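Local atomic coordinates of Lic11098 (Leptospira interrogans serogroup Icterohaemorrhagiae serovar copenhageni, PDB entry 4U08), a protein that is of unknown function but, as a leucine-rich repeat solenoid of a human pathogen, probably acts as a virulence factor through protein binding. Residues A[51-56]-A[74-79]; A[92-97]-A[115-120]; A[98-103]-A[121-126]; A[10-15]-A[25-30]. All coordinates share one frame; numbering follows the deposited sequence.

Contact 1 (A[51-56]-A[74-79]); sequences DDNQLI and SKNQLM
The asparagine ladder of a leucine-rich repeat solenoid joins 51-56 to 74-79, two equivalent turns of successive repeats that leave the parallel strands. Its rung here is N76, whose amide lies alongside L55 and points the same way. N76 OD1 takes the L55 backbone N-H at 3.0 Å and 156°, the donor tilted modestly from the carbonyl plane. CG of N76 stands beside its own backbone N (chi1 -83°), which turns the amide toward the main chain of the previous turn; there its ND2 donates to L50 O. N53 is the preceding rung: its OD1 receives L32 N and also S30 N. Backbone bonds flank the rung: D52 N to S74 O and Q77 N to L55 O, both 2.9 Å, and a nearly straight one from M79 N (selenomethionine) to I56 O, also 2.9 Å. At the start of the turn the D51 carboxylate accepts S74 N through OD1 on its anti side and somewhat out of the carboxylate plane, 2.9 Å away. Further out, D52 and K75 run side by side, and K75 NZ faces both D52 oxygens, OD1 and OD2, at 3.4 Å each, in a long, weakly bonded salt bridge. The asparagine thus supplies both a donor and an acceptor to buried main chain that has left the strand, while the outer ion pair, shared between two oxygens, is probably a looser link.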
loop_
_atom_site.group_PDB
_atom_site.type_symbol
_atom_site.label_atom_id
_atom_site.label_comp_id
_atom_site.label_asym_id
_atom_site.label_seq_id
_atom_site.Cartn_x
_atom_site.Cartn_y
_atom_site.Cartn_z
ATOM N N ASP A 51 -25.797 5.422 3.118
ATOM C CA ASP A 51 -24.575 5.885 3.778
ATOM C C ASP A 51 -24.818 7.004 4.762
ATOM O O ASP A 51 -25.710 7.819 4.548
ATOM C CB ASP A 51 -23.555 6.399 2.748
ATOM C CG ASP A 51 -22.889 5.358 1.865
ATOM O OD1 ASP A 51 -22.978 4.148 2.190
ATOM O OD2 ASP A 51 -22.275 5.753 0.852
ATOM N N ASP A 52 -23.983 7.079 5.811
ATOM C CA ASP A 52 -24.005 8.147 6.813
ATOM C C ASP A 52 -25.386 8.333 7.436
ATOM O O ASP A 52 -25.993 9.386 7.273
ATOM C CB ASP A 52 -23.502 9.473 6.194
ATOM C CG ASP A 52 -22.082 9.432 5.665
ATOM O OD1 ASP A 52 -21.206 10.053 6.289
ATOM O OD2 ASP A 52 -21.862 8.833 4.586
ATOM N N ASN A 53 -25.907 7.293 8.084
ATOM C CA ASN A 53 -27.209 7.337 8.753
ATOM C C ASN A 53 -27.065 6.677 10.136
ATOM O O ASN A 53 -25.931 6.479 10.582
ATOM C CB ASN A 53 -28.326 6.714 7.874
ATOM C CG ASN A 53 -28.821 7.621 6.766
ATOM O OD1 ASN A 53 -29.298 8.744 7.004
ATOM N ND2 ASN A 53 -28.731 7.153 5.529
ATOM N N GLN A 54 -28.178 6.367 10.837
ATOM C CA GLN A 54 -28.082 5.752 12.168
ATOM C C GLN A 54 -28.744 4.366 12.243
ATOM O O GLN A 54 -29.227 3.974 13.311
ATOM C CB GLN A 54 -28.604 6.701 13.265
ATOM C CG GLN A 54 -27.709 7.908 13.522
ATOM C CD GLN A 54 -28.134 9.116 12.719
ATOM O OE1 GLN A 54 -29.199 9.701 12.953
ATOM N NE2 GLN A 54 -27.291 9.543 11.781
ATOM N N LEU A 55 -28.717 3.610 11.122
ATOM C CA LEU A 55 -29.298 2.264 11.036
ATOM C C LEU A 55 -28.574 1.270 11.940
ATOM O O LEU A 55 -27.344 1.216 11.936
ATOM C CB LEU A 55 -29.321 1.739 9.584
ATOM C CG LEU A 55 -30.071 2.565 8.537
ATOM C CD1 LEU A 55 -29.898 1.967 7.152
ATOM C CD2 LEU A 55 -31.540 2.644 8.851
ATOM N N ILE A 56 -29.339 0.516 12.736
ATOM C CA ILE A 56 -28.805 -0.500 13.638
ATOM C C ILE A 56 -29.034 -1.892 13.052
ATOM O O ILE A 56 -28.292 -2.821 13.370
ATOM C CB ILE A 56 -29.325 -0.357 15.098
ATOM C CG1 ILE A 56 -30.873 -0.395 15.174
ATOM C CG2 ILE A 56 -28.731 0.890 15.777
ATOM C CD1 ILE A 56 -31.467 -0.747 16.574
ATOM N N SER A 74 -22.502 2.232 4.313
ATOM C CA SER A 74 -21.366 2.685 5.083
ATOM C C SER A 74 -21.752 3.732 6.107
ATOM O O SER A 74 -22.746 4.436 5.934
ATOM C CB SER A 74 -20.285 3.236 4.152
ATOM O OG SER A 74 -19.912 2.261 3.192
ATOM N N LYS A 75 -20.956 3.833 7.172
ATOM C CA LYS A 75 -21.104 4.827 8.229
ATOM C C LYS A 75 -22.515 4.829 8.859
ATOM O O LYS A 75 -23.221 5.835 8.856
ATOM C CB LYS A 75 -20.663 6.228 7.731
ATOM C CG LYS A 75 -19.214 6.271 7.236
ATOM C CD LYS A 75 -18.839 7.622 6.638
ATOM C CE LYS A 75 -18.717 7.563 5.135
ATOM N NZ LYS A 75 -18.473 8.903 4.540
ATOM N N ASN A 76 -22.919 3.670 9.372
ATOM C CA ASN A 76 -24.154 3.492 10.122
ATOM C C ASN A 76 -23.716 2.840 11.427
ATOM O O ASN A 76 -22.534 2.925 11.779
ATOM C CB ASN A 76 -25.156 2.624 9.359
ATOM C CG ASN A 76 -25.939 3.397 8.363
ATOM O OD1 ASN A 76 -26.921 4.037 8.699
ATOM N ND2 ASN A 76 -25.495 3.383 7.125
ATOM N N GLN A 77 -24.650 2.186 12.141
ATOM C CA GLN A 77 -24.349 1.507 13.399
ATOM C C GLN A 77 -24.866 0.058 13.312
ATOM O O GLN A 77 -25.307 -0.495 14.329
ATOM C CB GLN A 77 -25.000 2.268 14.574
ATOM C CG GLN A 77 -24.448 3.674 14.830
ATOM C CD GLN A 77 -25.362 4.536 15.678
ATOM O OE1 GLN A 77 -26.581 4.324 15.767
ATOM N NE2 GLN A 77 -24.798 5.566 16.292
ATOM N N LEU A 78 -24.804 -0.557 12.090
ATOM C CA LEU A 78 -25.333 -1.904 11.838
ATOM C C LEU A 78 -24.705 -2.944 12.736
ATOM O O LEU A 78 -23.483 -3.065 12.773
ATOM C CB LEU A 78 -25.225 -2.328 10.369
ATOM C CG LEU A 78 -26.018 -1.531 9.344
ATOM C CD1 LEU A 78 -25.696 -2.012 7.953
ATOM C CD2 LEU A 78 -27.518 -1.644 9.578
HETATM N N MSE A 79 -25.549 -3.645 13.508
HETATM C CA MSE A 79 -25.125 -4.660 14.468
HETATM C C MSE A 79 -25.143 -6.055 13.855
HETATM O O MSE A 79 -24.418 -6.929 14.323
HETATM C CB MSE A 79 -26.000 -4.608 15.731
HETATM C CG MSE A 79 -26.080 -3.228 16.357
HETATM SE SE MSE A 79 -26.049 -3.276 18.163
HETATM C CE MSE A 79 -24.452 -3.998 18.445
#

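Contact 2 (A[92-97]-A[115-120]); sequences QKLKLY and QELNLA
K93 and E116 both carry CG opposite the backbone N (chi1 -151° and 174°), but beyond that they part: E116 runs extended, whereas K93 bends at its last two torsions and brings its ammonium back over the carboxylate. The chains cross, and K93 NZ meets E116 OE1 at 2.8 Å from above the carboxylate plane, a salt bridge that also lays K93 CG against the E116 side chain. The other oxygen, OE2, faces K95, whose NZ stays 4.3 Å away, too far for a salt bridge, and may add to the positive field around the acid. Farther along, the Y97 ring and the N118 amide cross at a slant, their planes 39° apart, with CD2 of Y97 at 3.3 Å from ND2 of N118. N118 OD1 is engaged within its own segment, accepting A120 N in an Asx turn that leads the chain out of the strand. On the reverse face L94 and L117 point the same way into the core, L94 CD2 touching L117 CD1 at 3.8 Å; two residues on, just past the strands, L96 CD1 and L119 CD2 make a like contact. Parallel ladder bonds hold the backbones in register, among them N118 N to L94 O at 2.9 Å, and Q92 O receives both Q115 N and E116 N. Strands 93-95 and 116-118 are neighbouring parallel strands of the leucine-rich repeat solenoid: strand 70-72 adjoins the first, where L94 meets L71, and strand 139-141 adjoins the second, where L117 meets L140 and N118 meets Y141.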
loop_
_atom_site.group_PDB
_atom_site.type_symbol
_atom_site.label_atom_id
_atom_site.label_comp_id
_atom_site.label_asym_id
_atom_site.label_seq_id
_atom_site.Cartn_x
_atom_site.Cartn_y
_atom_site.Cartn_z
ATOM N N GLN A 92 -23.720 -6.599 -7.006
ATOM C CA GLN A 92 -22.321 -6.617 -7.444
ATOM C C GLN A 92 -21.426 -5.890 -6.460
ATOM O O GLN A 92 -20.236 -6.181 -6.384
ATOM C CB GLN A 92 -22.192 -5.989 -8.833
ATOM C CG GLN A 92 -22.752 -6.881 -9.939
ATOM C CD GLN A 92 -22.868 -6.187 -11.279
ATOM O OE1 GLN A 92 -23.121 -4.972 -11.380
ATOM N NE2 GLN A 92 -22.731 -6.967 -12.345
ATOM N N LYS A 93 -21.976 -4.936 -5.717
ATOM C CA LYS A 93 -21.197 -4.149 -4.781
ATOM C C LYS A 93 -21.917 -4.066 -3.447
ATOM O O LYS A 93 -23.083 -3.678 -3.400
ATOM C CB LYS A 93 -20.962 -2.740 -5.374
ATOM C CG LYS A 93 -19.688 -2.047 -4.929
ATOM C CD LYS A 93 -19.610 -0.577 -5.407
ATOM C CE LYS A 93 -19.339 -0.390 -6.887
ATOM N NZ LYS A 93 -17.971 -0.821 -7.287
ATOM N N LEU A 94 -21.227 -4.429 -2.362
ATOM C CA LEU A 94 -21.795 -4.337 -1.025
ATOM C C LEU A 94 -20.828 -3.558 -0.162
ATOM O O LEU A 94 -19.728 -4.040 0.118
ATOM C CB LEU A 94 -22.142 -5.744 -0.462
ATOM C CG LEU A 94 -22.663 -5.828 0.982
ATOM C CD1 LEU A 94 -23.920 -4.994 1.195
ATOM C CD2 LEU A 94 -22.888 -7.299 1.404
ATOM N N LYS A 95 -21.221 -2.336 0.228
ATOM C CA LYS A 95 -20.376 -1.439 1.021
ATOM C C LYS A 95 -20.878 -1.289 2.452
ATOM O O LYS A 95 -21.927 -0.696 2.691
ATOM C CB LYS A 95 -20.176 -0.075 0.317
ATOM C CG LYS A 95 -19.447 -0.220 -1.021
ATOM C CD LYS A 95 -19.197 1.109 -1.720
ATOM C CE LYS A 95 -17.758 1.554 -1.606
ATOM N NZ LYS A 95 -17.457 2.699 -2.508
ATOM N N LEU A 96 -20.125 -1.843 3.406
ATOM C CA LEU A 96 -20.500 -1.853 4.816
ATOM C C LEU A 96 -19.432 -1.289 5.710
ATOM O O LEU A 96 -19.433 -1.579 6.912
ATOM C CB LEU A 96 -20.821 -3.300 5.238
ATOM C CG LEU A 96 -22.102 -3.895 4.651
ATOM C CD1 LEU A 96 -22.028 -5.387 4.605
ATOM C CD2 LEU A 96 -23.308 -3.459 5.436
ATOM N N TYR A 97 -18.512 -0.471 5.148
ATOM C CA TYR A 97 -17.462 0.094 5.978
ATOM C C TYR A 97 -18.027 1.026 7.050
ATOM O O TYR A 97 -19.033 1.688 6.829
ATOM C CB TYR A 97 -16.303 0.729 5.169
ATOM C CG TYR A 97 -16.632 1.950 4.345
ATOM C CD1 TYR A 97 -16.549 3.228 4.894
ATOM C CD2 TYR A 97 -16.866 1.847 2.975
ATOM C CE1 TYR A 97 -16.795 4.366 4.122
ATOM C CE2 TYR A 97 -17.096 2.980 2.189
ATOM C CZ TYR A 97 -17.070 4.237 2.770
ATOM O OH TYR A 97 -17.311 5.355 2.003
ATOM N N GLN A 115 -18.920 -8.601 -6.712
ATOM C CA GLN A 115 -17.588 -8.296 -7.245
ATOM C C GLN A 115 -16.778 -7.551 -6.205
ATOM O O GLN A 115 -15.552 -7.636 -6.204
ATOM C CB GLN A 115 -17.708 -7.440 -8.527
ATOM C CG GLN A 115 -18.313 -8.189 -9.714
ATOM C CD GLN A 115 -18.149 -7.418 -11.003
ATOM O OE1 GLN A 115 -18.416 -6.216 -11.079
ATOM N NE2 GLN A 115 -17.689 -8.099 -12.038
ATOM N N GLU A 116 -17.440 -6.764 -5.376
ATOM C CA GLU A 116 -16.800 -5.945 -4.364
ATOM C C GLU A 116 -17.538 -6.043 -3.043
ATOM O O GLU A 116 -18.753 -5.817 -2.977
ATOM C CB GLU A 116 -16.723 -4.484 -4.828
ATOM C CG GLU A 116 -16.206 -3.502 -3.773
ATOM C CD GLU A 116 -16.027 -2.060 -4.217
ATOM O OE1 GLU A 116 -16.104 -1.793 -5.439
ATOM O OE2 GLU A 116 -15.775 -1.199 -3.343
ATOM N N LEU A 117 -16.789 -6.351 -1.988
ATOM C CA LEU A 117 -17.317 -6.454 -0.634
ATOM C C LEU A 117 -16.438 -5.637 0.287
ATOM O O LEU A 117 -15.253 -5.935 0.449
ATOM C CB LEU A 117 -17.364 -7.939 -0.226
ATOM C CG LEU A 117 -17.758 -8.275 1.223
ATOM C CD1 LEU A 117 -19.136 -7.676 1.599
ATOM C CD2 LEU A 117 -17.769 -9.786 1.428
ATOM N N ASN A 118 -16.994 -4.562 0.840
ATOM C CA ASN A 118 -16.239 -3.704 1.725
ATOM C C ASN A 118 -16.740 -3.900 3.147
ATOM O O ASN A 118 -17.818 -3.422 3.485
ATOM C CB ASN A 118 -16.329 -2.223 1.301
ATOM C CG ASN A 118 -15.330 -1.346 2.004
ATOM O OD1 ASN A 118 -14.876 -1.640 3.098
ATOM N ND2 ASN A 118 -14.903 -0.268 1.363
ATOM N N LEU A 119 -15.951 -4.583 3.979
ATOM C CA LEU A 119 -16.294 -4.828 5.388
ATOM C C LEU A 119 -15.305 -4.130 6.313
ATOM O O LEU A 119 -15.204 -4.479 7.493
ATOM C CB LEU A 119 -16.343 -6.357 5.667
ATOM C CG LEU A 119 -17.467 -7.143 4.999
ATOM C CD1 LEU A 119 -17.189 -8.661 5.057
ATOM C CD2 LEU A 119 -18.808 -6.809 5.615
ATOM N N ALA A 120 -14.572 -3.112 5.791
ATOM C CA ALA A 120 -13.591 -2.406 6.608
ATOM C C ALA A 120 -14.263 -1.620 7.746
ATOM O O ALA A 120 -15.431 -1.299 7.634
ATOM C CB ALA A 120 -12.725 -1.494 5.736
#

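Contact 3 (A[98-103]-A[121-126]); sequences ENQLTA and HNQLAT
E98 and H121 cross on the outer side of two successive repeat turns, carboxylate and imidazole planes 64° apart. OE1 of E98 comes within 3.2 Å of H121 ND1, but at an angle too poor for a hydrogen bond. A water joins them instead: it donates to E98 OE2 at 2.7 Å and lies in the ring plane at the H121 edge, hydrogen-bonded to ND1. The ring also stacks on H144. Inward, N122 and L101 lie side by side, pointing the same way. N122 OD1 takes L101 N at 3.0 Å, a fairly straight bond (166°), while its ND2 donates to L96 O and L119 O, making N122 a rung of the asparagine ladder. Over the surface Q100 and Q123 run alongside one another with amides 7° apart, Q123 OE1 nearest Q100 CG. Backbone bonds from N99 N to H121 O (3.1 Å) and from Q123 N to L101 O (2.8 Å) frame the rung. At the far end a second water donates to T102 O and accepts from A125 N. Direct bonds therefore join the inner turns, whereas water links the E98 and H121 side chains and T102 O with A125 N; the nearby carboxylate might raise the proton affinity of H121.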
loop_
_atom_site.group_PDB
_atom_site.type_symbol
_atom_site.label_atom_id
_atom_site.label_comp_id
_atom_site.label_asym_id
_atom_site.label_seq_id
_atom_site.Cartn_x
_atom_site.Cartn_y
_atom_site.Cartn_z
ATOM N N GLU A 98 -17.400 1.015 8.225
ATOM C CA GLU A 98 -17.774 1.789 9.410
ATOM C C GLU A 98 -19.187 1.427 9.908
ATOM O O GLU A 98 -20.160 2.156 9.695
ATOM C CB GLU A 98 -17.561 3.311 9.238
ATOM C CG GLU A 98 -17.233 4.011 10.544
ATOM C CD GLU A 98 -15.872 3.691 11.135
ATOM O OE1 GLU A 98 -14.859 4.199 10.604
ATOM O OE2 GLU A 98 -15.818 2.936 12.133
ATOM N N ASN A 99 -19.280 0.239 10.508
ATOM C CA ASN A 99 -20.468 -0.293 11.159
ATOM C C ASN A 99 -19.992 -1.076 12.376
ATOM O O ASN A 99 -18.801 -1.028 12.707
ATOM C CB ASN A 99 -21.297 -1.140 10.192
ATOM C CG ASN A 99 -22.159 -0.310 9.300
ATOM O OD1 ASN A 99 -23.126 0.296 9.749
ATOM N ND2 ASN A 99 -21.822 -0.232 8.030
ATOM N N GLN A 100 -20.888 -1.810 13.036
ATOM C CA GLN A 100 -20.495 -2.587 14.205
ATOM C C GLN A 100 -20.778 -4.080 14.021
ATOM O O GLN A 100 -21.238 -4.738 14.950
ATOM C CB GLN A 100 -21.171 -2.010 15.462
ATOM C CG GLN A 100 -20.472 -0.775 15.997
ATOM C CD GLN A 100 -21.340 -0.078 17.003
ATOM O OE1 GLN A 100 -21.548 -0.558 18.124
ATOM N NE2 GLN A 100 -21.914 1.049 16.611
ATOM N N LEU A 101 -20.506 -4.610 12.815
ATOM C CA LEU A 101 -20.750 -6.017 12.523
ATOM C C LEU A 101 -19.741 -6.902 13.236
ATOM O O LEU A 101 -18.544 -6.627 13.200
ATOM C CB LEU A 101 -20.771 -6.307 11.014
ATOM C CG LEU A 101 -21.778 -5.523 10.161
ATOM C CD1 LEU A 101 -21.514 -5.742 8.706
ATOM C CD2 LEU A 101 -23.214 -5.908 10.472
ATOM N N THR A 102 -20.244 -7.927 13.940
ATOM C CA THR A 102 -19.428 -8.901 14.670
ATOM C C THR A 102 -19.444 -10.237 13.937
ATOM O O THR A 102 -18.648 -11.114 14.255
ATOM C CB THR A 102 -19.914 -9.061 16.124
ATOM O OG1 THR A 102 -21.315 -9.311 16.122
ATOM C CG2 THR A 102 -19.588 -7.859 16.980
ATOM N N ALA A 103 -20.351 -10.386 12.969
ATOM C CA ALA A 103 -20.504 -11.585 12.145
ATOM C C ALA A 103 -21.148 -11.234 10.824
ATOM O O ALA A 103 -21.817 -10.205 10.704
ATOM C CB ALA A 103 -21.348 -12.629 12.871
ATOM N N HIS A 121 -13.557 -1.387 8.855
ATOM C CA HIS A 121 -14.041 -0.636 10.025
ATOM C C HIS A 121 -15.296 -1.257 10.656
ATOM O O HIS A 121 -16.312 -0.598 10.833
ATOM C CB HIS A 121 -14.221 0.871 9.709
ATOM C CG HIS A 121 -12.942 1.560 9.366
ATOM N ND1 HIS A 121 -12.289 2.374 10.280
ATOM C CD2 HIS A 121 -12.189 1.473 8.250
ATOM C CE1 HIS A 121 -11.191 2.793 9.677
ATOM N NE2 HIS A 121 -11.085 2.279 8.453
ATOM N N ASN A 122 -15.211 -2.543 10.990
ATOM C CA ASN A 122 -16.272 -3.255 11.696
ATOM C C ASN A 122 -15.639 -3.944 12.896
ATOM O O ASN A 122 -14.530 -3.566 13.302
ATOM C CB ASN A 122 -17.020 -4.210 10.758
ATOM C CG ASN A 122 -18.061 -3.504 9.961
ATOM O OD1 ASN A 122 -19.158 -3.260 10.445
ATOM N ND2 ASN A 122 -17.730 -3.108 8.746
ATOM N N GLN A 123 -16.320 -4.938 13.487
ATOM C CA GLN A 123 -15.758 -5.646 14.639
ATOM C C GLN A 123 -15.769 -7.171 14.372
ATOM O O GLN A 123 -16.112 -7.982 15.234
ATOM C CB GLN A 123 -16.450 -5.191 15.955
ATOM C CG GLN A 123 -15.850 -3.860 16.471
ATOM C CD GLN A 123 -16.732 -2.954 17.309
ATOM O OE1 GLN A 123 -17.024 -1.808 16.925
ATOM N NE2 GLN A 123 -17.037 -3.372 18.535
ATOM N N LEU A 124 -15.369 -7.542 13.136
ATOM C CA LEU A 124 -15.305 -8.930 12.669
ATOM C C LEU A 124 -14.045 -9.630 13.129
ATOM O O LEU A 124 -12.960 -9.065 13.055
ATOM C CB LEU A 124 -15.397 -9.000 11.141
ATOM C CG LEU A 124 -16.675 -8.468 10.504
ATOM C CD1 LEU A 124 -16.516 -8.347 8.993
ATOM C CD2 LEU A 124 -17.858 -9.363 10.820
ATOM N N ALA A 125 -14.185 -10.869 13.619
ATOM C CA ALA A 125 -13.050 -11.692 14.043
ATOM C C ALA A 125 -12.975 -12.962 13.181
ATOM O O ALA A 125 -11.957 -13.650 13.164
ATOM C CB ALA A 125 -13.187 -12.053 15.519
ATOM N N THR A 126 -14.065 -13.259 12.459
ATOM C CA THR A 126 -14.196 -14.445 11.623
ATOM C C THR A 126 -15.060 -14.154 10.421
ATOM O O THR A 126 -15.869 -13.216 10.437
ATOM C CB THR A 126 -14.966 -15.576 12.399
ATOM O OG1 THR A 126 -16.270 -15.128 12.773
ATOM C CG2 THR A 126 -14.222 -16.112 13.593
HETATM O O HOH W 1 -13.187 2.549 12.776
HETATM O O HOH W 2 -16.468 -12.517 13.717
#

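Contact 4 (A[10-15]-A[25-30]); sequences RNITEA and LNLSGS
R10 reaches along the edge of the first turns of the leucine-rich repeat solenoid, where 10-15 leads from strand 8-9 into helix 12-17, the connection to strand 24-26. Its side chain runs beside N26, with CG opposite the backbone N (chi1 -167°) and a bend at the next bond that directs the guanidinium along 25-30. Two main-chain oxygens lie at the guanidinium edge, near its plane: N26 O, 3.1 Å from R10 NE, and S28 O, 2.8 Å from R10 NH2. Both bonds are weak, their hydrogens being poorly aligned, yet together they would limit rotation of the group. R10 CA adds a CH contact to the same N26 O. Beneath this polar strip L27 CD2 rests 3.4 Å from R10 O; beyond it the apolar contacts begin: A15 CB meets L25 CD1 at 3.9 Å, and I12 sits over both leucines, its CD1 near L25 CD2 and its CB near L27 CD1. In the next shell, Y9 of strand 8-9 touches A15 and L25, and I39 packs against I12 and L25. The helix that presents I12 and A15 is N-capped by N11, whose OD1 accepts T13 N and E14 N weakly. On the other segment the turn after L27 is closed by S30, its OG donating to L27 O at 2.7 Å, while L27 O also receives N53 ND2.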
loop_
_atom_site.group_PDB
_atom_site.type_symbol
_atom_site.label_atom_id
_atom_site.label_comp_id
_atom_site.label_asym_id
_atom_site.label_seq_id
_atom_site.Cartn_x
_atom_site.Cartn_y
_atom_site.Cartn_z
ATOM N N ARG A 10 -34.789 10.901 -3.704
ATOM C CA ARG A 10 -34.044 11.260 -2.496
ATOM C C ARG A 10 -34.970 11.116 -1.267
ATOM O O ARG A 10 -34.535 11.305 -0.125
ATOM C CB ARG A 10 -33.494 12.700 -2.637
ATOM C CG ARG A 10 -32.444 13.113 -1.607
ATOM C CD ARG A 10 -31.017 12.846 -2.053
ATOM N NE ARG A 10 -30.135 12.602 -0.909
ATOM C CZ ARG A 10 -29.466 13.548 -0.257
ATOM N NH1 ARG A 10 -29.560 14.819 -0.633
ATOM N NH2 ARG A 10 -28.700 13.233 0.777
ATOM N N ASN A 11 -36.241 10.738 -1.519
ATOM C CA ASN A 11 -37.287 10.608 -0.508
ATOM C C ASN A 11 -38.068 9.308 -0.713
ATOM O O ASN A 11 -38.654 9.110 -1.780
ATOM C CB ASN A 11 -38.212 11.830 -0.592
ATOM C CG ASN A 11 -39.117 12.010 0.597
ATOM O OD1 ASN A 11 -40.147 11.342 0.728
ATOM N ND2 ASN A 11 -38.765 12.937 1.476
ATOM N N ILE A 12 -38.067 8.428 0.309
ATOM C CA ILE A 12 -38.736 7.120 0.281
ATOM C C ILE A 12 -40.274 7.258 0.128
ATOM O O ILE A 12 -40.867 6.456 -0.599
ATOM C CB ILE A 12 -38.304 6.206 1.469
ATOM C CG1 ILE A 12 -38.784 4.743 1.265
ATOM C CG2 ILE A 12 -38.696 6.771 2.843
ATOM C CD1 ILE A 12 -37.901 3.658 1.896
ATOM N N THR A 13 -40.898 8.292 0.744
ATOM C CA THR A 13 -42.346 8.534 0.628
ATOM C C THR A 13 -42.717 8.820 -0.831
ATOM O O THR A 13 -43.675 8.233 -1.342
ATOM C CB THR A 13 -42.811 9.614 1.626
ATOM O OG1 THR A 13 -42.461 9.209 2.952
ATOM C CG2 THR A 13 -44.315 9.879 1.557
ATOM N N GLU A 14 -41.923 9.681 -1.505
ATOM C CA GLU A 14 -42.096 10.037 -2.914
ATOM C C GLU A 14 -41.842 8.824 -3.803
ATOM O O GLU A 14 -42.588 8.599 -4.757
ATOM C CB GLU A 14 -41.151 11.189 -3.303
ATOM C CG GLU A 14 -41.503 12.531 -2.679
ATOM C CD GLU A 14 -42.847 13.101 -3.090
ATOM O OE1 GLU A 14 -42.979 13.531 -4.259
ATOM O OE2 GLU A 14 -43.770 13.108 -2.246
ATOM N N ALA A 15 -40.799 8.030 -3.469
ATOM C CA ALA A 15 -40.419 6.813 -4.191
ATOM C C ALA A 15 -41.536 5.779 -4.135
ATOM O O ALA A 15 -41.794 5.104 -5.131
ATOM C CB ALA A 15 -39.134 6.233 -3.613
ATOM N N LEU A 25 -32.229 5.259 -5.326
ATOM C CA LEU A 25 -32.774 5.856 -4.113
ATOM C C LEU A 25 -31.610 6.286 -3.234
ATOM O O LEU A 25 -30.853 5.446 -2.732
ATOM C CB LEU A 25 -33.751 4.920 -3.367
ATOM C CG LEU A 25 -34.415 5.495 -2.103
ATOM C CD1 LEU A 25 -35.389 6.629 -2.446
ATOM C CD2 LEU A 25 -35.124 4.416 -1.324
ATOM N N ASN A 26 -31.453 7.602 -3.091
ATOM C CA ASN A 26 -30.384 8.204 -2.314
ATOM C C ASN A 26 -30.918 8.761 -1.003
ATOM O O ASN A 26 -31.500 9.843 -0.985
ATOM C CB ASN A 26 -29.649 9.294 -3.137
ATOM C CG ASN A 26 -28.359 9.815 -2.522
ATOM O OD1 ASN A 26 -27.621 10.582 -3.143
ATOM N ND2 ASN A 26 -28.051 9.441 -1.294
ATOM N N LEU A 27 -30.672 8.042 0.099
ATOM C CA LEU A 27 -31.112 8.476 1.424
ATOM C C LEU A 27 -29.940 8.805 2.344
ATOM O O LEU A 27 -30.137 8.885 3.561
ATOM C CB LEU A 27 -32.040 7.423 2.081
ATOM C CG LEU A 27 -33.297 6.980 1.317
ATOM C CD1 LEU A 27 -34.017 5.869 2.061
ATOM C CD2 LEU A 27 -34.256 8.138 1.075
ATOM N N SER A 28 -28.722 9.013 1.775
ATOM C CA SER A 28 -27.529 9.315 2.576
ATOM C C SER A 28 -27.685 10.590 3.398
ATOM O O SER A 28 -28.356 11.523 2.953
ATOM C CB SER A 28 -26.263 9.443 1.724
ATOM O OG SER A 28 -26.195 8.731 0.506
ATOM N N GLY A 29 -27.040 10.612 4.571
ATOM C CA GLY A 29 -27.016 11.742 5.497
ATOM C C GLY A 29 -28.370 12.350 5.804
ATOM O O GLY A 29 -28.504 13.576 5.809
ATOM N N SER A 30 -29.390 11.495 6.027
ATOM C CA SER A 30 -30.757 11.931 6.316
ATOM C C SER A 30 -31.215 11.535 7.735
ATOM O O SER A 30 -32.417 11.535 8.011
ATOM C CB SER A 30 -31.724 11.419 5.246
ATOM O OG SER A 30 -31.898 10.013 5.316
#

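Overall arrangement
From the N terminus, contact 4 closes the first loop, bringing the start of helix 12-17 against strand 24-26 and the turn beyond it. Contact 1 follows in series and bridges two later turns; N53 links it back to contact 4. Contacts 2 and 3 come next and cross, their segments alternating along the chain, since each spans the same pair of repeats, one on the strands and the other on the turns that follow; they also touch directly, as where E98 N meets A120 O. Contact 1 touches both, K75 N bonding Y97 O and L78 bonding N99 and Q100. Contact 4 touches neither contact 2 nor contact 3, so contact 1 connects the N-terminal end to the two later pairings.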